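PDB 2XQ0: leucine aminopeptidase 2 from Saccharomyces cerevisiae, which removes N-terminal residues from peptides, preferring di- and tripeptides, with a single zinc ion, and has weak epoxide hydrolase activity towards leukotriene A4 in vitro. Local coordinates for residues K245-Q248 against T249-I253; W326-Y329 against L330-I334; K535-V538 against A539-L543. All blocks are in the same frame, centred on the assembly; numbering follows the deposited sequence.

Overall arrangement
In chain order the contacts run 245-253, 326-334 and 535-543; they follow in series, none nested in or crossing another. Each closes no loop longer than one helical turn, its two segments being continuous. Contact 1 (helix 243-253) and contact 2 (helix 321-339) both belong to the catalytic peptidase domain, and the two helices pack directly, with Ala250 CB 3.8 Å from Ile334 CD1 and the centres of the two contacts about 11 Å apart. In the C-terminal helical region, contact 3 opens helix 537-546, which packs on helices 491-497 and 557-569; its centre lies about 45 Å from that of contact 1 and about 39 Å from that of contact 2.

Contact 1 (K245-Q248 against T249-I253); sequences KFIQ and TAEKI
The peptide carbonyl of Lys245 is met from opposite faces of its plane by two donors of Thr249. Thr249 OG1 lies 2.8 Å from Lys245 O and 35° out of that plane, off the lone pairs, while Thr249 N, at 2.9 Å from the same Lys245 O, makes the regular helical bond. One oxygen is thus held by two bonds. The threonine torsion explains this: OG1 sits beside the backbone N and anti to the carbonyl carbon (chi1 -61°), turned back along the helix. A valine in its place would probably leave Lys245 O with the backbone bond alone from this residue and put a methyl against a polar oxygen. A second flat group, the Glu251 carboxylate, runs alongside Ile247, with Glu251 CD 4.0 Å from Ile247 CG2. Glu251 OE1 also comes to 4.1 Å from Gln248 CG, the amide and carboxylate planes being 29° apart. These approaches are mere packing: the carboxylate is held by a salt bridge from OE1 to Arg222 and by a bond from Tyr257 N to OE2, whereas Gln248 NE2 bonds to Glu244. The backbone bonds are those of an alpha helix: Glu251 N to Ile247 O at 2.9 Å, and likewise Ala250 N to Phe246 O. Phe246 and Ala250 turn to the protein interior, meeting Leu303 and Trp307 respectively on helix 297-311. The whole is an alpha-helical turn with a threonine hydroxyl bonded to the carbonyl four residues back, on a helix packed beside the zinc-binding HExxH helix of an M1 aminopeptidase.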
loop_
_atom_site.group_PDB
_atom_site.type_symbol
_atom_site.label_atom_id
_atom_site.label_comp_id
_atom_site.label_asym_id
_atom_site.label_seq_id
_atom_site.Cartn_x
_atom_site.Cartn_y
_atom_site.Cartn_z
ATOM N N LYS A 245 -0.861 -7.599 -20.373
ATOM C CA LYS A 245 0.482 -7.166 -20.733
ATOM C C LYS A 245 1.379 -7.010 -19.499
ATOM O O LYS A 245 2.529 -7.433 -19.514
ATOM C CB LYS A 245 0.409 -5.865 -21.536
ATOM C CG LYS A 245 1.744 -5.224 -21.861
ATOM C CD LYS A 245 1.554 -4.087 -22.859
ATOM C CE LYS A 245 0.525 -3.080 -22.362
ATOM N NZ LYS A 245 -0.089 -2.285 -23.482
ATOM N N PHE A 246 0.857 -6.403 -18.430
ATOM C CA PHE A 246 1.601 -6.314 -17.180
ATOM C C PHE A 246 1.945 -7.697 -16.637
ATOM O O PHE A 246 3.084 -7.956 -16.203
ATOM C CB PHE A 246 0.803 -5.571 -16.110
ATOM C CG PHE A 246 0.780 -4.087 -16.285
ATOM C CD1 PHE A 246 1.637 -3.460 -17.157
ATOM C CD2 PHE A 246 -0.123 -3.311 -15.564
ATOM C CE1 PHE A 246 1.601 -2.073 -17.314
ATOM C CE2 PHE A 246 -0.163 -1.930 -15.717
ATOM C CZ PHE A 246 0.704 -1.314 -16.595
ATOM N N ILE A 247 0.968 -8.596 -16.629
ATOM C CA ILE A 247 1.254 -9.901 -16.056
ATOM C C ILE A 247 2.381 -10.573 -16.822
ATOM O O ILE A 247 3.350 -11.029 -16.222
ATOM C CB ILE A 247 0.031 -10.828 -15.977
ATOM C CG1 ILE A 247 -1.076 -10.186 -15.151
ATOM C CG2 ILE A 247 0.437 -12.149 -15.287
ATOM C CD1 ILE A 247 -2.337 -11.019 -15.091
ATOM N N GLN A 248 2.262 -10.613 -18.147
ATOM C CA GLN A 248 3.244 -11.291 -19.009
ATOM C C GLN A 248 4.618 -10.629 -18.927
ATOM O O GLN A 248 5.646 -11.296 -18.999
ATOM C CB GLN A 248 2.759 -11.349 -20.464
ATOM C CG GLN A 248 1.627 -12.362 -20.710
ATOM C CD GLN A 248 1.068 -12.268 -22.126
ATOM O OE1 GLN A 248 1.747 -11.789 -23.037
ATOM N NE2 GLN A 248 -0.182 -12.708 -22.314
ATOM N N THR A 249 4.633 -9.316 -18.742
ATOM C CA THR A 249 5.894 -8.611 -18.517
ATOM C C THR A 249 6.588 -9.033 -17.204
ATOM O O THR A 249 7.795 -9.309 -17.181
ATOM C CB THR A 249 5.700 -7.091 -18.539
ATOM O OG1 THR A 249 5.199 -6.695 -19.830
ATOM C CG2 THR A 249 7.035 -6.406 -18.286
ATOM N N ALA A 250 5.825 -9.092 -16.118
ATOM C CA ALA A 250 6.365 -9.543 -14.836
ATOM C C ALA A 250 6.876 -10.967 -14.906
ATOM O O ALA A 250 7.925 -11.294 -14.350
ATOM C CB ALA A 250 5.303 -9.419 -13.742
ATOM N N GLU A 251 6.109 -11.825 -15.565
ATOM C CA GLU A 251 6.471 -13.227 -15.704
ATOM C C GLU A 251 7.795 -13.423 -16.457
ATOM O O GLU A 251 8.544 -14.337 -16.154
ATOM C CB GLU A 251 5.361 -13.995 -16.409
ATOM C CG GLU A 251 4.122 -14.280 -15.546
ATOM C CD GLU A 251 3.037 -15.062 -16.308
ATOM O OE1 GLU A 251 2.706 -14.686 -17.461
ATOM O OE2 GLU A 251 2.502 -16.042 -15.748
ATOM N N LYS A 252 8.071 -12.569 -17.438
ATOM C CA LYS A 252 9.312 -12.670 -18.195
ATOM C C LYS A 252 10.492 -12.240 -17.337
ATOM O O LYS A 252 11.565 -12.825 -17.415
ATOM C CB LYS A 252 9.241 -11.813 -19.469
ATOM C CG LYS A 252 10.529 -11.816 -20.277
ATOM C CD LYS A 252 10.379 -11.137 -21.639
ATOM C CE LYS A 252 11.643 -11.351 -22.483
ATOM N NZ LYS A 252 11.758 -10.353 -23.582
ATOM N N ILE A 253 10.297 -11.207 -16.523
ATOM C CA ILE A 253 11.377 -10.723 -15.664
ATOM C C ILE A 253 11.657 -11.748 -14.566
ATOM O O ILE A 253 12.814 -12.083 -14.282
ATOM C CB ILE A 253 11.040 -9.346 -15.042
ATOM C CG1 ILE A 253 11.023 -8.254 -16.123
ATOM C CG2 ILE A 253 12.028 -9.004 -13.934
ATOM C CD1 ILE A 253 10.061 -7.096 -15.827
#

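Contact 2 (W326-Y329 against L330-I334)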
loop_
_atom_site.group_PDB
_atom_site.type_symbol
_atom_site.label_atom_id
_atom_site.label_comp_id
_atom_site.label_asym_id
_atom_site.label_seq_id
_atom_site.Cartn_x
_atom_site.Cartn_y
_atom_site.Cartn_z
ATOM N N TRP A 326 11.495 -4.379 -2.653
ATOM C CA TRP A 326 11.450 -5.261 -3.815
ATOM C C TRP A 326 10.296 -4.901 -4.762
ATOM O O TRP A 326 10.496 -4.781 -5.985
ATOM C CB TRP A 326 11.327 -6.724 -3.352
ATOM C CG TRP A 326 12.656 -7.383 -3.197
ATOM C CD1 TRP A 326 13.259 -7.776 -2.039
ATOM C CD2 TRP A 326 13.549 -7.730 -4.254
ATOM N NE1 TRP A 326 14.480 -8.351 -2.314
ATOM C CE2 TRP A 326 14.678 -8.335 -3.668
ATOM C CE3 TRP A 326 13.503 -7.587 -5.642
ATOM C CZ2 TRP A 326 15.756 -8.788 -4.421
ATOM C CZ3 TRP A 326 14.584 -8.042 -6.392
ATOM C CH2 TRP A 326 15.681 -8.635 -5.784
ATOM N N THR A 327 9.088 -4.732 -4.208
ATOM C CA THR A 327 7.913 -4.403 -5.035
ATOM C C THR A 327 8.140 -3.154 -5.888
ATOM O O THR A 327 7.853 -3.163 -7.075
ATOM C CB THR A 327 6.635 -4.257 -4.195
ATOM O OG1 THR A 327 6.401 -5.496 -3.504
ATOM C CG2 THR A 327 5.410 -3.895 -5.076
ATOM N N VAL A 328 8.658 -2.089 -5.284
ATOM C CA VAL A 328 8.882 -0.847 -6.007
ATOM C C VAL A 328 9.933 -1.109 -7.092
ATOM O O VAL A 328 9.811 -0.617 -8.219
ATOM C CB VAL A 328 9.318 0.324 -5.051
ATOM C CG1 VAL A 328 9.698 1.581 -5.860
ATOM C CG2 VAL A 328 8.189 0.686 -4.057
ATOM N N TYR A 329 10.955 -1.897 -6.747
ATOM C CA TYR A 329 11.988 -2.287 -7.716
ATOM C C TYR A 329 11.366 -3.050 -8.883
ATOM O O TYR A 329 11.522 -2.681 -10.068
ATOM C CB TYR A 329 13.140 -3.091 -7.052
ATOM C CG TYR A 329 14.136 -3.568 -8.089
ATOM C CD1 TYR A 329 15.124 -2.718 -8.577
ATOM C CD2 TYR A 329 14.039 -4.839 -8.629
ATOM C CE1 TYR A 329 16.005 -3.137 -9.561
ATOM C CE2 TYR A 329 14.893 -5.253 -9.602
ATOM C CZ TYR A 329 15.869 -4.398 -10.073
ATOM O OH TYR A 329 16.723 -4.822 -11.054
ATOM N N LEU A 330 10.625 -4.100 -8.561
ATOM C CA LEU A 330 9.974 -4.895 -9.599
ATOM C C LEU A 330 8.969 -4.105 -10.457
ATOM O O LEU A 330 8.968 -4.228 -11.666
ATOM C CB LEU A 330 9.312 -6.137 -8.997
ATOM C CG LEU A 330 10.320 -7.141 -8.425
ATOM C CD1 LEU A 330 9.604 -8.247 -7.629
ATOM C CD2 LEU A 330 11.213 -7.728 -9.537
ATOM N N GLU A 331 8.131 -3.296 -9.815
ATOM C CA GLU A 331 7.176 -2.409 -10.478
ATOM C C GLU A 331 7.883 -1.566 -11.538
ATOM O O GLU A 331 7.441 -1.479 -12.683
ATOM C CB GLU A 331 6.559 -1.477 -9.426
ATOM C CG GLU A 331 5.690 -0.325 -9.950
ATOM C CD GLU A 331 5.357 0.689 -8.845
ATOM O OE1 GLU A 331 5.771 0.489 -7.666
ATOM O OE2 GLU A 331 4.678 1.693 -9.159
ATOM N N ARG A 332 8.987 -0.940 -11.143
ATOM C CA ARG A 332 9.755 -0.103 -12.047
ATOM C C ARG A 332 10.454 -0.901 -13.157
ATOM O O ARG A 332 10.614 -0.393 -14.251
ATOM C CB ARG A 332 10.682 0.842 -11.296
ATOM C CG ARG A 332 9.881 1.888 -10.514
ATOM C CD ARG A 332 10.734 2.832 -9.729
ATOM N NE ARG A 332 9.867 3.757 -9.013
ATOM C CZ ARG A 332 10.167 4.337 -7.857
ATOM N NH1 ARG A 332 11.332 4.094 -7.262
ATOM N NH2 ARG A 332 9.289 5.142 -7.289
ATOM N N ARG A 333 10.821 -2.151 -12.901
ATOM C CA ARG A 333 11.284 -3.020 -14.000
ATOM C C ARG A 333 10.148 -3.288 -15.028
ATOM O O ARG A 333 10.372 -3.313 -16.246
ATOM C CB ARG A 333 11.840 -4.339 -13.444
ATOM C CG ARG A 333 13.180 -4.209 -12.703
ATOM C CD ARG A 333 14.349 -3.830 -13.643
ATOM N NE ARG A 333 14.440 -4.771 -14.761
ATOM C CZ ARG A 333 15.051 -5.949 -14.689
ATOM N NH1 ARG A 333 15.651 -6.337 -13.567
ATOM N NH2 ARG A 333 15.061 -6.743 -15.742
ATOM N N ILE A 334 8.924 -3.483 -14.543
ATOM C CA ILE A 334 7.791 -3.732 -15.441
ATOM C C ILE A 334 7.559 -2.533 -16.353
ATOM O O ILE A 334 7.521 -2.668 -17.579
ATOM C CB ILE A 334 6.510 -4.092 -14.666
ATOM C CG1 ILE A 334 6.665 -5.479 -14.027
ATOM C CG2 ILE A 334 5.290 -4.069 -15.565
ATOM C CD1 ILE A 334 5.688 -5.732 -12.872
#
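Val328 with Arg332, and Tyr329 with Arg333, are one-turn pairs on helix 321-339, the helix that supplies the zinc ligand Glu324 and completes the HExxH-x18-E signature of the M1 peptidases begun by His301 and His305. Its backbone is regular, with Leu330 N 2.7 Å from Trp326 O and Glu331 N 2.8 Å from Thr327 O. Toward helix 297-311, Glu331 acts in the second shell of the metal: its OE1 bonds to His301 ND1, which should fix how that ligand's ring is turned. Thr327 OG1 bonds to Ser308 OG, a separate link between the two helices. Leu330 CG reaches the edge of the Trp326 indole, 4.3 Å from Trp326 CE3, near the ring plane.

Val328 and Arg332 point the same way. With CG beside the backbone N the Arg332 chain sets off toward Val328 and, extended to NE, lays one face of its guanidinium against the valine. Val328 CG1 lies offset toward the rim, only 3.3 Å from Arg332 NH1. That packing is tight. The polar edge is engaged elsewhere, Arg332 NE with Ser347 OG and NH2 with Glu391, and the group also makes a cation-pi contact with Phe394.

With CG beside the backbone N (chi1 -71°), Arg333 lays CG over one face of the Tyr329 ring in a CH-pi contact, 4.1 Å from the centroid; the bends at chi2 (-68°) and chi3 then bring the guanidinium round to the phenol end. Arg333 NH1 also forms a salt bridge with Asp411, and the tyrosine hydroxyl also bonds to Glu401. Ring and guanidinium planes stand 80° apart, and Tyr329 OH lies near the guanidinium plane of Arg333, 3.1 Å from NH1, which donates the bond.

Contact 3 (K535-V538 against A539-L543)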
loop_
_atom_site.group_PDB
_atom_site.type_symbol
_atom_site.label_atom_id
_atom_site.label_comp_id
_atom_site.label_asym_id
_atom_site.label_seq_id
_atom_site.Cartn_x
_atom_site.Cartn_y
_atom_site.Cartn_z
ATOM N N LYS A 535 0.965 36.588 -4.918
ATOM C CA LYS A 535 1.178 37.984 -5.288
ATOM C C LYS A 535 1.244 38.189 -6.802
ATOM O O LYS A 535 1.512 39.293 -7.280
ATOM C CB LYS A 535 2.430 38.535 -4.600
ATOM C CG LYS A 535 3.663 37.650 -4.730
ATOM C CD LYS A 535 4.874 38.250 -4.018
ATOM C CE LYS A 535 6.138 37.441 -4.300
ATOM N NZ LYS A 535 7.352 38.034 -3.670
ATOM N N PHE A 536 0.975 37.126 -7.552
ATOM C CA PHE A 536 0.937 37.215 -9.008
ATOM C C PHE A 536 -0.334 36.605 -9.578
ATOM O O PHE A 536 -0.264 35.805 -10.512
ATOM C CB PHE A 536 2.155 36.516 -9.613
ATOM C CG PHE A 536 3.464 37.032 -9.085
ATOM C CD1 PHE A 536 4.188 36.300 -8.155
ATOM C CD2 PHE A 536 3.960 38.259 -9.501
ATOM C CE1 PHE A 536 5.388 36.775 -7.656
ATOM C CE2 PHE A 536 5.165 38.741 -9.014
ATOM C CZ PHE A 536 5.879 37.997 -8.086
ATOM N N PRO A 537 -1.500 36.988 -9.022
ATOM C CA PRO A 537 -2.809 36.445 -9.410
ATOM C C PRO A 537 -3.042 36.395 -10.927
ATOM O O PRO A 537 -3.662 35.444 -11.403
ATOM C CB PRO A 537 -3.811 37.401 -8.737
ATOM C CG PRO A 537 -3.013 38.586 -8.291
ATOM C CD PRO A 537 -1.640 38.069 -8.030
ATOM N N VAL A 538 -2.557 37.391 -11.667
ATOM C CA VAL A 538 -2.704 37.402 -13.126
ATOM C C VAL A 538 -1.972 36.214 -13.745
ATOM O O VAL A 538 -2.487 35.558 -14.654
ATOM C CB VAL A 538 -2.208 38.728 -13.741
ATOM C CG1 VAL A 538 -2.514 38.783 -15.234
ATOM C CG2 VAL A 538 -2.862 39.887 -13.043
ATOM N N ALA A 539 -0.782 35.922 -13.229
ATOM C CA ALA A 539 -0.007 34.765 -13.677
ATOM C C ALA A 539 -0.650 33.438 -13.277
ATOM O O ALA A 539 -0.745 32.505 -14.085
ATOM C CB ALA A 539 1.429 34.853 -13.146
ATOM N N SER A 540 -1.091 33.335 -12.029
ATOM C CA SER A 540 -1.633 32.071 -11.560
ATOM C C SER A 540 -2.973 31.800 -12.244
ATOM O O SER A 540 -3.267 30.672 -12.637
ATOM C CB SER A 540 -1.754 32.058 -10.036
ATOM O OG SER A 540 -2.545 33.137 -9.597
ATOM N N ARG A 541 -3.768 32.848 -12.406
ATOM C CA ARG A 541 -5.012 32.766 -13.174
ATOM C C ARG A 541 -4.778 32.477 -14.667
ATOM O O ARG A 541 -5.508 31.688 -15.271
ATOM C CB ARG A 541 -5.858 34.039 -12.982
ATOM C CG ARG A 541 -6.422 34.183 -11.574
ATOM C CD ARG A 541 -7.227 35.461 -11.400
ATOM N NE ARG A 541 -8.126 35.390 -10.247
ATOM C CZ ARG A 541 -7.803 35.766 -9.012
ATOM N NH1 ARG A 541 -6.596 36.245 -8.752
ATOM N NH2 ARG A 541 -8.692 35.663 -8.033
ATOM N N ALA A 542 -3.763 33.111 -15.255
ATOM C CA ALA A 542 -3.386 32.847 -16.647
ATOM C C ALA A 542 -2.947 31.391 -16.836
ATOM O O ALA A 542 -3.300 30.754 -17.829
ATOM C CB ALA A 542 -2.281 33.798 -17.101
ATOM N N LEU A 543 -2.167 30.885 -15.879
ATOM C CA LEU A 543 -1.734 29.484 -15.861
ATOM C C LEU A 543 -2.946 28.582 -16.085
ATOM O O LEU A 543 -3.023 27.834 -17.062
ATOM C CB LEU A 543 -1.094 29.156 -14.502
ATOM C CG LEU A 543 -0.299 27.862 -14.250
ATOM C CD1 LEU A 543 -0.995 26.619 -14.788
ATOM C CD2 LEU A 543 1.125 27.955 -14.778
#
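Ser540 carries OG between its backbone N and its carbonyl carbon (chi1 57°), the crowded position, and this turns the hydroxyl back to the first turn, where it meets Pro537. Ser540 OG donates to Pro537 O at 3.1 Å, from above the carbonyl plane (37° out of it) and not on a lone pair. Pro537 O also takes Arg541 N at 2.8 Å, and both donors come from the same face of the plane. The OG bond also gives the hydroxyl of the buried Ser540 a partner within its own helix. The hydroxyl's approach is the less direct of the two.

Arg541 has CG anti to its carbonyl carbon and a chain extended as far as NE, so it runs back along Pro537. Pro537 CB lies in the plane of the guanidinium, at its edge. The 3.0 Å between Pro537 CB and Arg541 NH1 is short for carbon and nitrogen, so the exact fit there is doubtful. The polar end has its own partner, NH2 forming a salt bridge with Glu574.

At the start of the turn, Phe536 occupies the N-cap position. Phe536 O accepts Ser540 N at 3.0 Å, the first regular helical bond, and a weak one from Ala539 N, 2.8 Å away but strongly bent (N-H...O 120°). Phe536 CB packs on Ala539 CB at 4.0 Å. Farther along, Ala542 N reaches Val538 O at 2.8 Å. Ala539 and Ala542 both rest on Phe494 of helix 491-497, and Ser540 touches Phe566 of helix 557-569. A proline just after the N-cap, where its missing N-H costs no helical bond, is a common helix start; here it opens helix 537-546 of the helical C-terminal domain of the leukotriene A4 hydrolase family.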